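Local coordinates for (R)-specific enoyl-CoA hydratase (Aeromonas punctata, PDB 1IQ6), which catalyses the hydration of short-chain trans-2-enoyl-CoA, four to six carbons long, to (3R)-3-hydroxyacyl-CoA in polyhydroxyalkanoate biosynthesis, at residues A12-R17 against S63-Q68; F33-L36 against A41-A44; E99-R104 against I109-T114. All blocks are in the same frame, centred on the assembly; numbering follows the deposited sequence.

Interaction 1 of 3, residues A12-R17 against S63-Q68; sequences ARLSKR and SGLLGQ
In the hot-dog fold a long helix lies wrapped by an antiparallel sheet, and L65, on helix 55-68, is the residue that meets strand 11-17, at one edge of the sheet within this chain, at A12, R13 and L14. The two short segments run at 136° to each other, with axes 8.8 Å apart at their closest. L65 reaches over the strand with both methyls: CD2 of L65 lies 3.7 Å from CD2 of L14, while CD1 of L65 comes to 4.0 Å from the backbone O of A12. The same CD2 also rests on the backbone carbon of R13, at 3.8 Å. L14 places CG between its backbone N and carbonyl carbon (chi1 64°), and from there its CD2 branch meets L65 obliquely. A12, with a single methyl, suits the neighbouring place, where CB of A12 sits 4.3 Å from CD2 of L65. The side chain of R13 starts out away from the helix, which suits a charged, exposed residue. L65 also packs on A96 and V98 of the adjacent strand 93-103, to which A12, L14 and K16 make backbone hydrogen bonds. No hydrogen bond joins the segments, so they meet by apolar packing, which depends on the fit of leucine methyls and not on directional bonds.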
loop_
_atom_site.group_PDB
_atom_site.type_symbol
_atom_site.label_atom_id
_atom_site.label_comp_id
_atom_site.label_asym_id
_atom_site.label_seq_id
_atom_site.Cartn_x
_atom_site.Cartn_y
_atom_site.Cartn_z
ATOM N N ALA B 12 -17.539 -5.127 -4.826
ATOM C CA ALA B 12 -17.126 -6.222 -3.964
ATOM C C ALA B 12 -16.626 -5.625 -2.665
ATOM O O ALA B 12 -16.153 -4.487 -2.630
ATOM C CB ALA B 12 -16.018 -7.031 -4.623
ATOM N N ARG B 13 -16.722 -6.396 -1.592
ATOM C CA ARG B 13 -16.268 -5.914 -0.302
ATOM C C ARG B 13 -15.844 -7.061 0.598
ATOM O O ARG B 13 -16.135 -8.225 0.330
ATOM C CB ARG B 13 -17.373 -5.109 0.395
ATOM C CG ARG B 13 -18.604 -5.931 0.767
ATOM C CD ARG B 13 -19.466 -5.224 1.813
ATOM N NE ARG B 13 -20.082 -3.995 1.320
ATOM C CZ ARG B 13 -20.899 -3.234 2.042
ATOM N NH1 ARG B 13 -21.421 -2.133 1.518
ATOM N NH2 ARG B 13 -21.190 -3.570 3.293
ATOM N N LEU B 14 -15.123 -6.715 1.655
ATOM C CA LEU B 14 -14.689 -7.690 2.643
ATOM C C LEU B 14 -14.439 -6.918 3.929
ATOM O O LEU B 14 -14.259 -5.701 3.910
ATOM C CB LEU B 14 -13.418 -8.432 2.193
ATOM C CG LEU B 14 -12.082 -7.709 1.986
ATOM C CD1 LEU B 14 -11.490 -7.264 3.319
ATOM C CD2 LEU B 14 -11.119 -8.663 1.294
ATOM N N SER B 15 -14.461 -7.621 5.052
ATOM C CA SER B 15 -14.217 -6.985 6.332
ATOM C C SER B 15 -13.082 -7.726 7.007
ATOM O O SER B 15 -12.880 -8.919 6.774
ATOM C CB SER B 15 -15.469 -7.026 7.210
ATOM O OG SER B 15 -16.507 -6.243 6.642
ATOM N N LYS B 16 -12.338 -7.012 7.839
ATOM C CA LYS B 16 -11.220 -7.624 8.531
ATOM C C LYS B 16 -10.804 -6.821 9.746
ATOM O O LYS B 16 -10.972 -5.608 9.783
ATOM C CB LYS B 16 -10.031 -7.754 7.581
ATOM C CG LYS B 16 -8.851 -8.463 8.200
ATOM C CD LYS B 16 -7.816 -8.839 7.164
ATOM C CE LYS B 16 -6.715 -9.658 7.807
ATOM N NZ LYS B 16 -5.774 -10.220 6.807
ATOM N N ARG B 17 -10.259 -7.515 10.740
ATOM C CA ARG B 17 -9.779 -6.880 11.956
ATOM C C ARG B 17 -8.264 -7.007 12.007
ATOM O O ARG B 17 -7.728 -8.115 11.968
ATOM C CB ARG B 17 -10.370 -7.558 13.197
ATOM C CG ARG B 17 -11.810 -7.213 13.498
ATOM C CD ARG B 17 -12.298 -7.965 14.739
ATOM N NE ARG B 17 -13.707 -7.694 15.013
ATOM C CZ ARG B 17 -14.159 -6.609 15.631
ATOM N NH1 ARG B 17 -15.461 -6.452 15.823
ATOM N NH2 ARG B 17 -13.313 -5.688 16.077
ATOM N N SER B 63 -5.704 -4.809 -2.629
ATOM C CA SER B 63 -5.004 -5.803 -3.435
ATOM C C SER B 63 -5.751 -7.133 -3.348
ATOM O O SER B 63 -5.902 -7.837 -4.346
ATOM C CB SER B 63 -3.561 -5.966 -2.944
ATOM O OG SER B 63 -2.740 -6.538 -3.950
ATOM N N GLY B 64 -6.227 -7.461 -2.150
ATOM C CA GLY B 64 -6.965 -8.695 -1.956
ATOM C C GLY B 64 -8.273 -8.719 -2.730
ATOM O O GLY B 64 -8.594 -9.703 -3.390
ATOM N N LEU B 65 -9.040 -7.638 -2.647
ATOM C CA LEU B 65 -10.308 -7.575 -3.363
ATOM C C LEU B 65 -10.107 -7.559 -4.874
ATOM O O LEU B 65 -10.796 -8.268 -5.612
ATOM C CB LEU B 65 -11.097 -6.333 -2.944
ATOM C CG LEU B 65 -11.827 -6.440 -1.607
ATOM C CD1 LEU B 65 -12.458 -5.099 -1.253
ATOM C CD2 LEU B 65 -12.889 -7.530 -1.701
ATOM N N LEU B 66 -9.157 -6.753 -5.332
ATOM C CA LEU B 66 -8.882 -6.636 -6.757
ATOM C C LEU B 66 -8.380 -7.935 -7.376
ATOM O O LEU B 66 -8.781 -8.298 -8.480
ATOM C CB LEU B 66 -7.858 -5.522 -6.999
ATOM C CG LEU B 66 -8.291 -4.093 -6.651
ATOM C CD1 LEU B 66 -7.074 -3.169 -6.668
ATOM C CD2 LEU B 66 -9.355 -3.617 -7.637
ATOM N N GLY B 67 -7.512 -8.642 -6.661
ATOM C CA GLY B 67 -6.964 -9.876 -7.195
ATOM C C GLY B 67 -7.773 -11.135 -6.951
ATOM O O GLY B 67 -7.649 -12.108 -7.698
ATOM N N GLN B 68 -8.611 -11.128 -5.921
ATOM C CA GLN B 68 -9.399 -12.309 -5.601
ATOM C C GLN B 68 -10.852 -12.266 -6.063
ATOM O O GLN B 68 -11.434 -13.306 -6.376
ATOM C CB GLN B 68 -9.359 -12.563 -4.090
ATOM C CG GLN B 68 -7.964 -12.810 -3.539
ATOM C CD GLN B 68 -7.354 -14.109 -4.034
ATOM O OE1 GLN B 68 -6.179 -14.386 -3.796
ATOM N NE2 GLN B 68 -8.153 -14.917 -4.721
#

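Interaction 2 of 3, residues F33-L36 against A41-A44; sequences FNPL and AFAA
A proline laid over the face of a phenylalanine ring is the striking feature here: P35 CG stands 3.7 Å from the centroid of the F42 ring, only 18° off the ring normal, in a CH-pi contact. CB of P35 joins it over the ring, 3.5 Å from CD2 of F42, so two neighbouring methylenes of the pyrrolidine cover one side of the aromatic system. F42 extends CG away from its backbone N (chi1 178°), which carries the ring from helix 40-44 across to the loop. L36 comes at the ring edge instead, its CG lying in the ring plane 3.8 Å from CE2 of F42. Proline suits the face because its closed ring holds CB and CG in a compact, rigid apolar patch whose C-H groups can lie against the aromatic system. F33, N34, P35 and L36 belong to the probable (3R)-3-hydroxyacyl-CoA binding site, inferred by similarity, and this loop also meets the second subunit, where N34 OD1 accepts a hydrogen bond from the backbone N of G74 of that subunit. No hydrogen bond crosses between the segments; across the contact they meet by apolar and CH-pi packing, which depends on the fit of P35 against the F42 ring and carries no directional polar bond.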
loop_
_atom_site.group_PDB
_atom_site.type_symbol
_atom_site.label_atom_id
_atom_site.label_comp_id
_atom_site.label_asym_id
_atom_site.label_seq_id
_atom_site.Cartn_x
_atom_site.Cartn_y
_atom_site.Cartn_z
ATOM N N PHE B 33 8.206 0.989 12.048
ATOM C CA PHE B 33 7.958 0.756 13.461
ATOM C C PHE B 33 7.582 2.055 14.179
ATOM O O PHE B 33 7.898 2.244 15.354
ATOM C CB PHE B 33 9.192 0.127 14.114
ATOM C CG PHE B 33 9.618 -1.165 13.478
ATOM C CD1 PHE B 33 10.483 -1.170 12.387
ATOM C CD2 PHE B 33 9.132 -2.378 13.953
ATOM C CE1 PHE B 33 10.859 -2.370 11.775
ATOM C CE2 PHE B 33 9.498 -3.583 13.350
ATOM C CZ PHE B 33 10.362 -3.578 12.260
ATOM N N ASN B 34 6.905 2.948 13.458
ATOM C CA ASN B 34 6.461 4.224 14.021
ATOM C C ASN B 34 5.687 3.893 15.303
ATOM O O ASN B 34 4.725 3.121 15.271
ATOM C CB ASN B 34 5.538 4.932 13.017
ATOM C CG ASN B 34 5.341 6.409 13.324
ATOM O OD1 ASN B 34 5.587 6.867 14.436
ATOM N ND2 ASN B 34 4.878 7.161 12.326
ATOM N N PRO B 35 6.102 4.458 16.449
ATOM C CA PRO B 35 5.420 4.192 17.720
ATOM C C PRO B 35 3.919 4.487 17.723
ATOM O O PRO B 35 3.193 4.018 18.598
ATOM C CB PRO B 35 6.206 5.042 18.725
ATOM C CG PRO B 35 6.812 6.126 17.879
ATOM C CD PRO B 35 7.228 5.387 16.641
ATOM N N LEU B 36 3.461 5.256 16.737
ATOM C CA LEU B 36 2.042 5.587 16.625
ATOM C C LEU B 36 1.214 4.319 16.433
ATOM O O LEU B 36 0.029 4.282 16.768
ATOM C CB LEU B 36 1.790 6.519 15.429
ATOM C CG LEU B 36 2.114 8.011 15.524
ATOM C CD1 LEU B 36 3.604 8.223 15.590
ATOM C CD2 LEU B 36 1.543 8.724 14.310
ATOM N N ALA B 41 1.619 4.286 25.388
ATOM C CA ALA B 41 2.081 5.456 26.128
ATOM C C ALA B 41 2.354 6.600 25.150
ATOM O O ALA B 41 1.934 7.737 25.374
ATOM C CB ALA B 41 3.347 5.118 26.913
ATOM N N PHE B 42 3.054 6.288 24.062
ATOM C CA PHE B 42 3.375 7.284 23.044
ATOM C C PHE B 42 2.101 7.749 22.354
ATOM O O PHE B 42 1.896 8.942 22.138
ATOM C CB PHE B 42 4.319 6.703 21.991
ATOM C CG PHE B 42 4.646 7.664 20.883
ATOM C CD1 PHE B 42 5.562 8.691 21.084
ATOM C CD2 PHE B 42 4.004 7.573 19.652
ATOM C CE1 PHE B 42 5.831 9.617 20.077
ATOM C CE2 PHE B 42 4.266 8.494 18.642
ATOM C CZ PHE B 42 5.179 9.517 18.853
ATOM N N ALA B 43 1.252 6.791 21.996
ATOM C CA ALA B 43 -0.004 7.095 21.323
ATOM C C ALA B 43 -0.878 8.021 22.160
ATOM O O ALA B 43 -1.564 8.894 21.626
ATOM C CB ALA B 43 -0.752 5.802 21.017
ATOM N N ALA B 44 -0.850 7.832 23.475
ATOM C CA ALA B 44 -1.647 8.648 24.382
ATOM C C ALA B 44 -1.300 10.133 24.296
ATOM O O ALA B 44 -2.143 10.990 24.571
ATOM C CB ALA B 44 -1.472 8.157 25.815
#

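Interaction 3 of 3, residues E99-R104 against I109-T114; sequences EVTALR and IATLTT
The R104 guanidinium has I109 CD1 over one face, 3.8 Å above its plane and displaced toward the rim. The two side chains run side by side in the same direction, the arginine chain bending at chi3 (57°), and the end of the isoleucine, an apolar methyl, suits the flat face of the guanidinium, while NH1 of R104 forms a salt bridge with D106 in the turn. Backbone hydrogen bonds join the two strands along their length. E99 and T113 form a hydrogen-bonded pair, each N bonding to the other's O. Next comes a classic beta bulge, where T101 and A102 both face T111: T101 N gives a nearly straight bond (171°) to T111 O at 2.9 Å, A102 N a weak one, and T111 N returns a bond to A102 O at 2.9 Å. R104 N to I109 O, 3.0 Å, closes the series. Hydroxyls suit these partly exposed places: water 1 joins T101 OG1, 2.6 Å from it, to T113 OG1, 2.9 Å from it. V100, L103, A110 and L112 supply apolar groups to one face of the sheet, where L103 CD2 packs tightly on A110 CB (3.5 Å). That face adjoins L6, and L112 touches L66 of helix 55-68. Strand 109-117 is in turn bonded to strand 123-132, while backbone bonds from V100 reach G9 and Q10, just ahead of strand 11-17.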
loop_
_atom_site.group_PDB
_atom_site.type_symbol
_atom_site.label_atom_id
_atom_site.label_comp_id
_atom_site.label_asym_id
_atom_site.label_seq_id
_atom_site.Cartn_x
_atom_site.Cartn_y
_atom_site.Cartn_z
ATOM N N GLU B 99 -15.411 -0.722 -6.426
ATOM C CA GLU B 99 -16.490 -0.647 -7.401
ATOM C C GLU B 99 -15.929 -0.212 -8.744
ATOM O O GLU B 99 -15.163 0.748 -8.819
ATOM C CB GLU B 99 -17.563 0.348 -6.952
ATOM C CG GLU B 99 -18.606 0.616 -8.033
ATOM C CD GLU B 99 -19.757 1.488 -7.567
ATOM O OE1 GLU B 99 -20.616 1.819 -8.411
ATOM O OE2 GLU B 99 -19.814 1.839 -6.368
ATOM N N VAL B 100 -16.313 -0.920 -9.803
ATOM C CA VAL B 100 -15.847 -0.573 -11.140
ATOM C C VAL B 100 -16.510 0.728 -11.581
ATOM O O VAL B 100 -17.738 0.842 -11.566
ATOM C CB VAL B 100 -16.199 -1.669 -12.163
ATOM C CG1 VAL B 100 -15.715 -1.254 -13.543
ATOM C CG2 VAL B 100 -15.572 -2.993 -11.747
ATOM N N THR B 101 -15.700 1.710 -11.970
ATOM C CA THR B 101 -16.238 2.995 -12.410
ATOM C C THR B 101 -15.991 3.265 -13.888
ATOM O O THR B 101 -16.651 4.114 -14.484
ATOM C CB THR B 101 -15.641 4.170 -11.603
ATOM O OG1 THR B 101 -14.219 4.202 -11.776
ATOM C CG2 THR B 101 -15.978 4.021 -10.128
ATOM N N ALA B 102 -15.043 2.548 -14.480
ATOM C CA ALA B 102 -14.742 2.740 -15.895
ATOM C C ALA B 102 -14.015 1.550 -16.504
ATOM O O ALA B 102 -13.203 0.900 -15.851
ATOM C CB ALA B 102 -13.918 4.007 -16.083
ATOM N N LEU B 103 -14.325 1.268 -17.764
ATOM C CA LEU B 103 -13.698 0.174 -18.493
ATOM C C LEU B 103 -13.246 0.711 -19.844
ATOM O O LEU B 103 -14.072 1.009 -20.707
ATOM C CB LEU B 103 -14.691 -0.974 -18.702
ATOM C CG LEU B 103 -15.146 -1.741 -17.459
ATOM C CD1 LEU B 103 -16.230 -2.734 -17.835
ATOM C CD2 LEU B 103 -13.956 -2.453 -16.837
ATOM N N ARG B 104 -11.937 0.843 -20.024
ATOM C CA ARG B 104 -11.402 1.355 -21.281
ATOM C C ARG B 104 -11.621 0.385 -22.431
ATOM O O ARG B 104 -11.682 -0.828 -22.235
ATOM C CB ARG B 104 -9.915 1.671 -21.124
ATOM C CG ARG B 104 -9.673 2.935 -20.321
ATOM C CD ARG B 104 -8.211 3.137 -19.981
ATOM N NE ARG B 104 -7.355 3.182 -21.161
ATOM C CZ ARG B 104 -6.061 3.486 -21.121
ATOM N NH1 ARG B 104 -5.346 3.504 -22.236
ATOM N NH2 ARG B 104 -5.485 3.782 -19.963
ATOM N N ILE B 109 -8.298 -2.367 -19.531
ATOM C CA ILE B 109 -7.979 -1.734 -18.259
ATOM C C ILE B 109 -9.252 -1.260 -17.568
ATOM O O ILE B 109 -10.188 -0.800 -18.220
ATOM C CB ILE B 109 -7.036 -0.533 -18.482
ATOM C CG1 ILE B 109 -5.695 -1.035 -19.031
ATOM C CG2 ILE B 109 -6.849 0.251 -17.183
ATOM C CD1 ILE B 109 -4.698 0.062 -19.342
ATOM N N ALA B 110 -9.284 -1.380 -16.246
ATOM C CA ALA B 110 -10.440 -0.955 -15.477
ATOM C C ALA B 110 -10.022 0.000 -14.377
ATOM O O ALA B 110 -8.908 -0.083 -13.857
ATOM C CB ALA B 110 -11.137 -2.166 -14.856
ATOM N N THR B 111 -10.910 0.928 -14.051
ATOM C CA THR B 111 -10.659 1.860 -12.962
ATOM C C THR B 111 -11.720 1.554 -11.915
ATOM O O THR B 111 -12.884 1.320 -12.246
ATOM C CB THR B 111 -10.782 3.327 -13.414
ATOM O OG1 THR B 111 -9.784 3.600 -14.403
ATOM C CG2 THR B 111 -10.582 4.270 -12.229
ATOM N N LEU B 112 -11.310 1.527 -10.650
ATOM C CA LEU B 112 -12.237 1.242 -9.564
ATOM C C LEU B 112 -12.044 2.192 -8.396
ATOM O O LEU B 112 -10.922 2.589 -8.090
ATOM C CB LEU B 112 -12.041 -0.192 -9.047
ATOM C CG LEU B 112 -12.133 -1.361 -10.034
ATOM C CD1 LEU B 112 -10.751 -1.637 -10.616
ATOM C CD2 LEU B 112 -12.675 -2.604 -9.327
ATOM N N THR B 113 -13.143 2.571 -7.754
ATOM C CA THR B 113 -13.053 3.415 -6.573
ATOM C C THR B 113 -12.789 2.428 -5.437
ATOM O O THR B 113 -13.433 1.381 -5.347
ATOM C CB THR B 113 -14.355 4.207 -6.349
ATOM O OG1 THR B 113 -14.406 5.288 -7.293
ATOM C CG2 THR B 113 -14.423 4.772 -4.937
ATOM N N THR B 114 -11.820 2.761 -4.593
ATOM C CA THR B 114 -11.404 1.904 -3.485
ATOM C C THR B 114 -11.543 2.647 -2.161
ATOM O O THR B 114 -10.919 3.687 -1.961
ATOM C CB THR B 114 -9.945 1.479 -3.692
ATOM O OG1 THR B 114 -9.120 2.647 -3.788
ATOM C CG2 THR B 114 -9.809 0.686 -4.988
HETATM O O HOH W 1 -12.920 5.367 -9.834
HETATM O O HOH W 2 -11.499 -2.508 -20.221
#

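From the N terminus, strand 11-17 comes first; segments 12-17 and 63-68 are separated by 45 residues, and interaction 1 thus closes a long loop that contains helices 20-30 and 40-44 and the first part of helix 55-68 but no strand. Interaction 2 is a short closure lying within that loop, joining the segment after helix 20-30 to helix 40-44, with its centre about 28 Å from that of interaction 1. Interaction 3 follows in series, closing the hairpin of strands 93-103 and 109-117. It meets interaction 1 through L66 CD2 and L112 CD1, 3.8 Å apart, and both reach the same sheet. Interactions 1 and 2 also touch the second subunit, whereas interaction 3 stays within its own.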